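Local atomic coordinates of fructuronate-tagaturonate epimerase UxaE from Cohnella laeviribosi in complex with 1 glycerol (Cohnella laeviribosi, PDB entry 6IL9), a protein that probably catalyses the zinc-dependent epimerisation that interconverts fructuronate and tagaturonate, using a TIM-barrel scaffold. Residues 22-27 with 79-84; 28-33 with 43-48; 103-108 with 146-151. One frame throughout, in Å; residues are numbered along the deposited sequence.

Contact 1: residues 22-27 with 79-84; sequences SRHESE and FPFTVP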
# COMPACT_ATOMS: atom_id res chain seq x y z
N SER A 22 -19.15 5.33 15.75
CA SER A 22 -19.66 5.72 14.45
C SER A 22 -20.74 6.79 14.50
O SER A 22 -21.26 7.17 13.45
CB SER A 22 -20.22 4.49 13.71
OG SER A 22 -21.45 4.07 14.30
N ARG A 23 -21.12 7.26 15.69
CA ARG A 23 -22.20 8.23 15.79
C ARG A 23 -21.70 9.61 15.38
O ARG A 23 -20.77 10.14 16.00
CB ARG A 23 -22.75 8.26 17.21
CG ARG A 23 -23.51 7.00 17.58
CD ARG A 23 -23.95 7.04 19.02
NE ARG A 23 -24.71 5.86 19.39
CZ ARG A 23 -24.21 4.81 20.03
NH1 ARG A 23 -22.93 4.79 20.38
NH2 ARG A 23 -24.99 3.78 20.32
N HIS A 24 -22.31 10.17 14.34
CA HIS A 24 -21.97 11.50 13.86
C HIS A 24 -23.25 12.27 13.56
O HIS A 24 -24.35 11.71 13.58
CB HIS A 24 -21.06 11.43 12.63
CG HIS A 24 -19.73 10.82 12.94
ND1 HIS A 24 -19.50 9.46 12.86
CD2 HIS A 24 -18.57 11.37 13.37
CE1 HIS A 24 -18.25 9.20 13.22
NE2 HIS A 24 -17.67 10.35 13.53
N GLU A 25 -23.11 13.57 13.31
CA GLU A 25 -24.25 14.44 13.16
C GLU A 25 -23.91 15.56 12.19
O GLU A 25 -22.82 16.14 12.26
CB GLU A 25 -24.66 15.03 14.52
CG GLU A 25 -25.70 16.13 14.45
CD GLU A 25 -26.57 16.15 15.68
OE1 GLU A 25 -27.74 16.59 15.58
OE2 GLU A 25 -26.09 15.72 16.76
N SER A 26 -24.83 15.85 11.27
CA SER A 26 -24.69 16.96 10.33
C SER A 26 -26.03 17.70 10.29
O SER A 26 -27.00 17.17 9.75
CB SER A 26 -24.28 16.49 8.94
OG SER A 26 -24.24 17.58 8.02
N GLU A 27 -26.06 18.91 10.84
CA GLU A 27 -27.28 19.71 10.97
C GLU A 27 -28.26 18.89 11.79
O GLU A 27 -27.89 18.39 12.87
CB GLU A 27 -27.76 20.15 9.59
CG GLU A 27 -26.87 21.18 8.92
CD GLU A 27 -27.33 21.52 7.51
OE1 GLU A 27 -27.57 20.58 6.72
OE2 GLU A 27 -27.44 22.73 7.20
N PHE A 79 -18.94 15.30 5.90
CA PHE A 79 -17.93 14.96 6.90
C PHE A 79 -16.56 14.99 6.23
O PHE A 79 -16.09 13.97 5.69
CB PHE A 79 -18.23 13.60 7.52
CG PHE A 79 -19.57 13.53 8.19
CD1 PHE A 79 -19.76 14.11 9.43
CD2 PHE A 79 -20.64 12.91 7.56
CE1 PHE A 79 -21.00 14.05 10.05
CE2 PHE A 79 -21.89 12.85 8.17
CZ PHE A 79 -22.06 13.43 9.42
N PRO A 80 -15.90 16.15 6.23
CA PRO A 80 -14.61 16.25 5.52
C PRO A 80 -13.55 15.26 5.99
O PRO A 80 -12.68 14.90 5.19
CB PRO A 80 -14.20 17.71 5.80
CG PRO A 80 -15.52 18.43 5.97
CD PRO A 80 -16.39 17.46 6.70
N PHE A 81 -13.59 14.80 7.25
CA PHE A 81 -12.57 13.86 7.69
C PHE A 81 -12.65 12.52 6.95
O PHE A 81 -11.70 11.74 7.02
CB PHE A 81 -12.64 13.63 9.20
CG PHE A 81 -13.79 12.76 9.65
CD1 PHE A 81 -13.62 11.38 9.80
CD2 PHE A 81 -15.03 13.31 9.92
CE1 PHE A 81 -14.67 10.58 10.21
CE2 PHE A 81 -16.09 12.52 10.33
CZ PHE A 81 -15.91 11.15 10.48
N THR A 82 -13.75 12.25 6.23
CA THR A 82 -13.86 11.03 5.42
C THR A 82 -13.27 11.18 4.03
O THR A 82 -13.32 10.22 3.25
CB THR A 82 -15.33 10.59 5.30
OG1 THR A 82 -16.08 11.58 4.58
CG2 THR A 82 -15.94 10.38 6.68
N VAL A 83 -12.72 12.34 3.70
CA VAL A 83 -12.12 12.61 2.39
C VAL A 83 -10.61 12.44 2.52
O VAL A 83 -10.03 12.99 3.46
CB VAL A 83 -12.45 14.04 1.91
CG1 VAL A 83 -11.78 14.33 0.57
CG2 VAL A 83 -13.97 14.23 1.85
N PRO A 84 -9.95 11.72 1.62
CA PRO A 84 -8.49 11.56 1.73
C PRO A 84 -7.79 12.91 1.68
O PRO A 84 -8.24 13.83 1.01
CB PRO A 84 -8.12 10.70 0.52
CG PRO A 84 -9.41 10.07 0.06
CD PRO A 84 -10.49 11.04 0.42
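His24 and Ser26, alternate residues of an extended strand, face Phe79 and Phe81 of a loop that turns after helix 69-78; their nearest CA atoms, of Ser26 and Phe79, are 7.8 Å apart, so the gap is spanned mainly by side chains. What they build is an aromatic cluster of His24, Phe79 and Phe81 beside the edge strand 17-26 of the five-stranded antiparallel sheet. The imidazole of His24 turns its edge toward the face of Phe79, with planes 65° apart. Phe79 in turn reaches the strand with the far end of its ring: CE1 lies 3.7 Å from CB of His24, and CZ lies 3.8 Å from CB of Ser26. The carbonyl O of Glu25 sits at the ring's edge, near its plane, 3.5 Å from CE1, where the slightly positive C-H rim suits an oxygen. Glu25 itself points its side chain away, as the alternation of a strand demands. Ser26 is small enough to let the ring approach, and its OG bonds to His78. Phe147 of helix 135-149 adds a fourth ring, meeting both His24 and Phe79. On the loop side, O of Phe79 accepts from both N and OG1 of Thr82, which ties the short 3-10 turn 80-82 together. That turn carries Phe81 up to the imidazole, the two rings meeting obliquely with planes 36° apart; with CG between the backbone N and the carbonyl carbon (chi1 75°) its ring is sent toward the strand, and CZ comes over one face of His24, 3.6 Å from NE2.

Contact 2: residues 28-33 with 43-48; sequences GTRVQM and VAEGSG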
# COMPACT_ATOMS: atom_id res chain seq x y z
N GLY A 28 -29.49 18.69 11.34
CA GLY A 28 -30.45 17.94 12.13
C GLY A 28 -30.47 16.44 11.92
O GLY A 28 -31.38 15.78 12.43
N THR A 29 -29.51 15.89 11.18
CA THR A 29 -29.50 14.46 10.87
C THR A 29 -28.42 13.76 11.68
O THR A 29 -27.25 14.15 11.64
CB THR A 29 -29.24 14.22 9.38
OG1 THR A 29 -30.22 14.93 8.60
CG2 THR A 29 -29.32 12.72 9.06
N ARG A 30 -28.83 12.71 12.40
CA ARG A 30 -27.92 11.82 13.11
C ARG A 30 -27.66 10.58 12.27
O ARG A 30 -28.57 10.05 11.63
CB ARG A 30 -28.52 11.41 14.46
CG ARG A 30 -28.25 12.39 15.59
CD ARG A 30 -29.34 12.28 16.65
NE ARG A 30 -30.65 12.65 16.11
CZ ARG A 30 -31.70 11.85 16.07
NH1 ARG A 30 -31.62 10.61 16.54
NH2 ARG A 30 -32.85 12.28 15.56
N VAL A 31 -26.41 10.13 12.25
CA VAL A 31 -26.04 8.94 11.48
C VAL A 31 -25.14 8.06 12.33
O VAL A 31 -24.31 8.56 13.09
CB VAL A 31 -25.34 9.30 10.15
CG1 VAL A 31 -26.34 9.90 9.16
CG2 VAL A 31 -24.20 10.26 10.40
N GLN A 32 -25.32 6.75 12.21
CA GLN A 32 -24.45 5.78 12.85
C GLN A 32 -24.32 4.58 11.92
O GLN A 32 -25.04 4.45 10.94
CB GLN A 32 -24.99 5.35 14.21
CG GLN A 32 -26.28 4.57 14.14
CD GLN A 32 -26.88 4.34 15.52
OE1 GLN A 32 -26.64 5.12 16.45
NE2 GLN A 32 -27.65 3.28 15.66
N MET A 33 -23.37 3.69 12.25
CA MET A 33 -23.16 2.46 11.52
C MET A 33 -23.52 1.27 12.40
O MET A 33 -23.28 1.27 13.61
CB MET A 33 -21.70 2.33 11.06
CG MET A 33 -21.46 1.20 10.06
SD MET A 33 -19.77 1.15 9.38
CE MET A 33 -19.67 2.93 8.95
N VAL A 43 -27.36 4.06 9.39
CA VAL A 43 -28.71 4.37 9.88
C VAL A 43 -28.77 5.87 10.11
O VAL A 43 -28.03 6.40 10.94
CB VAL A 43 -29.04 3.61 11.17
CG1 VAL A 43 -30.44 3.97 11.65
CG2 VAL A 43 -28.91 2.11 10.98
N ALA A 44 -29.68 6.54 9.40
CA ALA A 44 -29.86 7.98 9.51
C ALA A 44 -31.21 8.29 10.14
O ALA A 44 -32.18 7.55 9.95
CB ALA A 44 -29.75 8.64 8.14
N GLU A 45 -31.26 9.38 10.91
CA GLU A 45 -32.50 9.80 11.55
C GLU A 45 -32.41 11.29 11.85
O GLU A 45 -31.35 11.79 12.23
CB GLU A 45 -32.76 9.00 12.83
CG GLU A 45 -34.13 9.25 13.45
CD GLU A 45 -34.40 8.34 14.64
OE1 GLU A 45 -35.58 8.08 14.94
OE2 GLU A 45 -33.41 7.88 15.26
N GLY A 46 -33.54 11.99 11.70
CA GLY A 46 -33.56 13.43 11.88
C GLY A 46 -33.58 14.16 10.56
O GLY A 46 -32.73 13.93 9.70
N SER A 47 -34.55 15.05 10.37
CA SER A 47 -34.71 15.73 9.09
C SER A 47 -33.49 16.59 8.79
O SER A 47 -32.91 17.22 9.68
CB SER A 47 -35.97 16.58 9.09
OG SER A 47 -36.16 17.21 7.84
N GLY A 48 -33.10 16.63 7.52
CA GLY A 48 -31.95 17.42 7.12
C GLY A 48 -31.45 17.00 5.76
O GLY A 48 -31.85 15.97 5.21
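Arg30 and Glu45 exchange two backbone hydrogen bonds, N of Arg30 to O of Glu45 at 2.7 Å and N of Glu45 to O of Arg30 at 2.9 Å; Gln32 and Val43 form the next such pair. Between them Val31 and Ala44 make a non-hydrogen-bonded pair, and here CA-H groups point at carbonyls instead, CA of Ala44 lying 3.2 Å from O of Arg30. These two strands are the arms of a beta hairpin, running antiparallel at 164°, inside the five-stranded sheet, flanked by strands 17-26 and 62-66. Among the polar side chains, Arg30 and Glu45 lie side by side in a long salt bridge, NH1 to OE2 3.5 Å. The arginine chain bends at chi3 (-63°), which folds one guanidinium face back over O of Glu45. Thr29 OG1, held beside its own backbone N, donates to O of Gly46 at 2.9 Å, from above the carbonyl plane, and also bonds to N of Tyr51. A valine in its place would probably leave the Gly46 carbonyl and that Tyr51 amide without this shared partner. Gly46 and Gly48 must do without a side chain: at their backbone angles a CB would press on the preceding carbonyl O, and it would also strike O of Gly28 or OG1 of Thr29 respectively. Apolar contact fills the buried face, where small Ala44 lets CG1 of Val31 settle 3.8 Å from its CB; Leu50 and Phe147 also pack on Val31.

Contact 3: residues 103-108 with 146-151; sequences AGPGHV and VFQEGY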
# COMPACT_ATOMS: atom_id res chain seq x y z
N ALA A 103 -10.22 -4.56 5.95
CA ALA A 103 -9.19 -4.34 6.96
C ALA A 103 -9.15 -2.91 7.48
O ALA A 103 -8.40 -2.63 8.43
CB ALA A 103 -7.80 -4.68 6.40
N GLY A 104 -9.93 -2.01 6.90
CA GLY A 104 -9.90 -0.61 7.27
C GLY A 104 -10.03 -0.34 8.76
O GLY A 104 -9.20 0.34 9.36
N PRO A 105 -11.10 -0.86 9.38
CA PRO A 105 -11.29 -0.58 10.82
C PRO A 105 -10.15 -1.06 11.69
O PRO A 105 -9.68 -0.30 12.55
CB PRO A 105 -12.61 -1.30 11.14
CG PRO A 105 -13.34 -1.33 9.82
CD PRO A 105 -12.26 -1.55 8.79
N GLY A 106 -9.70 -2.29 11.49
CA GLY A 106 -8.54 -2.78 12.23
C GLY A 106 -7.32 -1.92 12.01
O GLY A 106 -6.56 -1.66 12.95
N HIS A 107 -7.11 -1.45 10.78
CA HIS A 107 -6.00 -0.55 10.48
C HIS A 107 -6.12 0.76 11.25
O HIS A 107 -5.14 1.25 11.83
CB HIS A 107 -5.93 -0.28 8.98
CG HIS A 107 -5.29 -1.39 8.22
ND1 HIS A 107 -5.48 -1.58 6.87
CD2 HIS A 107 -4.45 -2.37 8.63
CE1 HIS A 107 -4.79 -2.64 6.48
NE2 HIS A 107 -4.15 -3.13 7.52
N VAL A 108 -7.32 1.34 11.27
CA VAL A 108 -7.56 2.56 12.03
C VAL A 108 -7.31 2.33 13.52
O VAL A 108 -6.67 3.15 14.19
CB VAL A 108 -8.99 3.07 11.77
CG1 VAL A 108 -9.29 4.23 12.72
CG2 VAL A 108 -9.14 3.50 10.31
N VAL A 146 -12.86 5.11 8.53
CA VAL A 146 -12.61 6.19 9.48
C VAL A 146 -13.93 6.69 10.06
O VAL A 146 -13.97 7.16 11.20
CB VAL A 146 -11.80 7.35 8.87
CG1 VAL A 146 -10.43 6.87 8.45
CG2 VAL A 146 -12.55 8.01 7.71
N PHE A 147 -15.02 6.59 9.30
CA PHE A 147 -16.33 6.95 9.85
C PHE A 147 -16.75 5.97 10.94
O PHE A 147 -17.16 6.39 12.03
CB PHE A 147 -17.36 6.99 8.71
CG PHE A 147 -18.71 7.55 9.12
CD1 PHE A 147 -18.95 8.91 9.13
CD2 PHE A 147 -19.74 6.69 9.47
CE1 PHE A 147 -20.19 9.42 9.50
CE2 PHE A 147 -20.99 7.19 9.84
CZ PHE A 147 -21.21 8.56 9.85
N GLN A 148 -16.62 4.67 10.67
CA GLN A 148 -16.96 3.65 11.66
C GLN A 148 -16.21 3.85 12.97
O GLN A 148 -16.79 3.68 14.05
CB GLN A 148 -16.65 2.27 11.10
CG GLN A 148 -16.92 1.14 12.08
CD GLN A 148 -16.60 -0.21 11.49
OE1 GLN A 148 -16.92 -0.49 10.33
NE2 GLN A 148 -15.98 -1.06 12.29
N GLU A 149 -14.93 4.19 12.89
CA GLU A 149 -14.07 4.31 14.05
C GLU A 149 -13.97 5.73 14.59
O GLU A 149 -13.25 5.95 15.57
CB GLU A 149 -12.66 3.81 13.72
CG GLU A 149 -12.60 2.36 13.33
CD GLU A 149 -12.93 1.44 14.48
OE1 GLU A 149 -12.65 1.81 15.65
OE2 GLU A 149 -13.49 0.35 14.22
N GLY A 150 -14.68 6.68 13.99
CA GLY A 150 -14.62 8.05 14.45
C GLY A 150 -13.22 8.61 14.45
O GLY A 150 -12.82 9.30 15.40
N TYR A 151 -12.44 8.29 13.42
CA TYR A 151 -11.05 8.71 13.32
C TYR A 151 -11.00 9.94 12.44
O TYR A 151 -11.14 9.85 11.22
CB TYR A 151 -10.20 7.58 12.75
CG TYR A 151 -8.73 7.90 12.61
CD1 TYR A 151 -7.86 7.71 13.68
CD2 TYR A 151 -8.20 8.35 11.40
CE1 TYR A 151 -6.50 7.98 13.56
CE2 TYR A 151 -6.84 8.63 11.26
CZ TYR A 151 -6.00 8.43 12.35
OH TYR A 151 -4.66 8.70 12.22
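Val146 meets Val108 at about a right angle, its CG1 4.1 Å from CG2 of the other valine, a light contact of one methyl from each, since Val146 points its CB away. Gln148 is the next to touch: with CG anti to the backbone N (chi1 178°) and an extended chain, its amide end crosses the Pro105 ring at about a right angle, NE2 being 3.6 Å from CB of Pro105. Its OE1 is engaged by Lys40. Glu149, bent at chi2 (-67°), runs counter to the Val108 side chain, so that the methylenes do apolar work, CB lying 3.5 Å from CG1 of Val108. Its buried carboxylate is paired by Arg112 at OE1 and by Gln109 at OE2, the latter oxygen also resting against CB of Pro105. At Gly150 the chain leaves helical angles in a Schellman motif, whose positive phi suits glycine. The chain then turns so that Tyr151 can bring its CB to 3.5 Å from CG1 of Val108, and this methyl sits in the corner formed by the CB atoms of Glu149 and Tyr151. Helix 104-111, just after the first barrel strand, is thereby fastened to the end of helix 135-149; barrel strand 117-124 lies against both through Leu120, while helix 469-487 reaches Pro105 through Glu473.

Overall arrangement
The three contacts run from the antiparallel sheet inward to the TIM barrel. Contact 3 is wholly buried and held by van der Waals contact, with the polar ends of Gln148 and Glu149 tied to residues outside it; contact 1 lies at the surface and is aromatic; contact 2, partly buried and farthest from the chain's centre, rests on backbone hydrogen bonds. Contacts 1 and 2 share the sheet through neighbouring strands 17-26 and 29-36: His24 N lies 2.9 Å from Val31 O, a probable hydrogen bond. Helix 135-149, part of contact 3, also reaches the other two, Phe147 packing on residues of both and Gln148 touching Met33. Along the chain contact 2 nests inside contact 1; contact 3 follows.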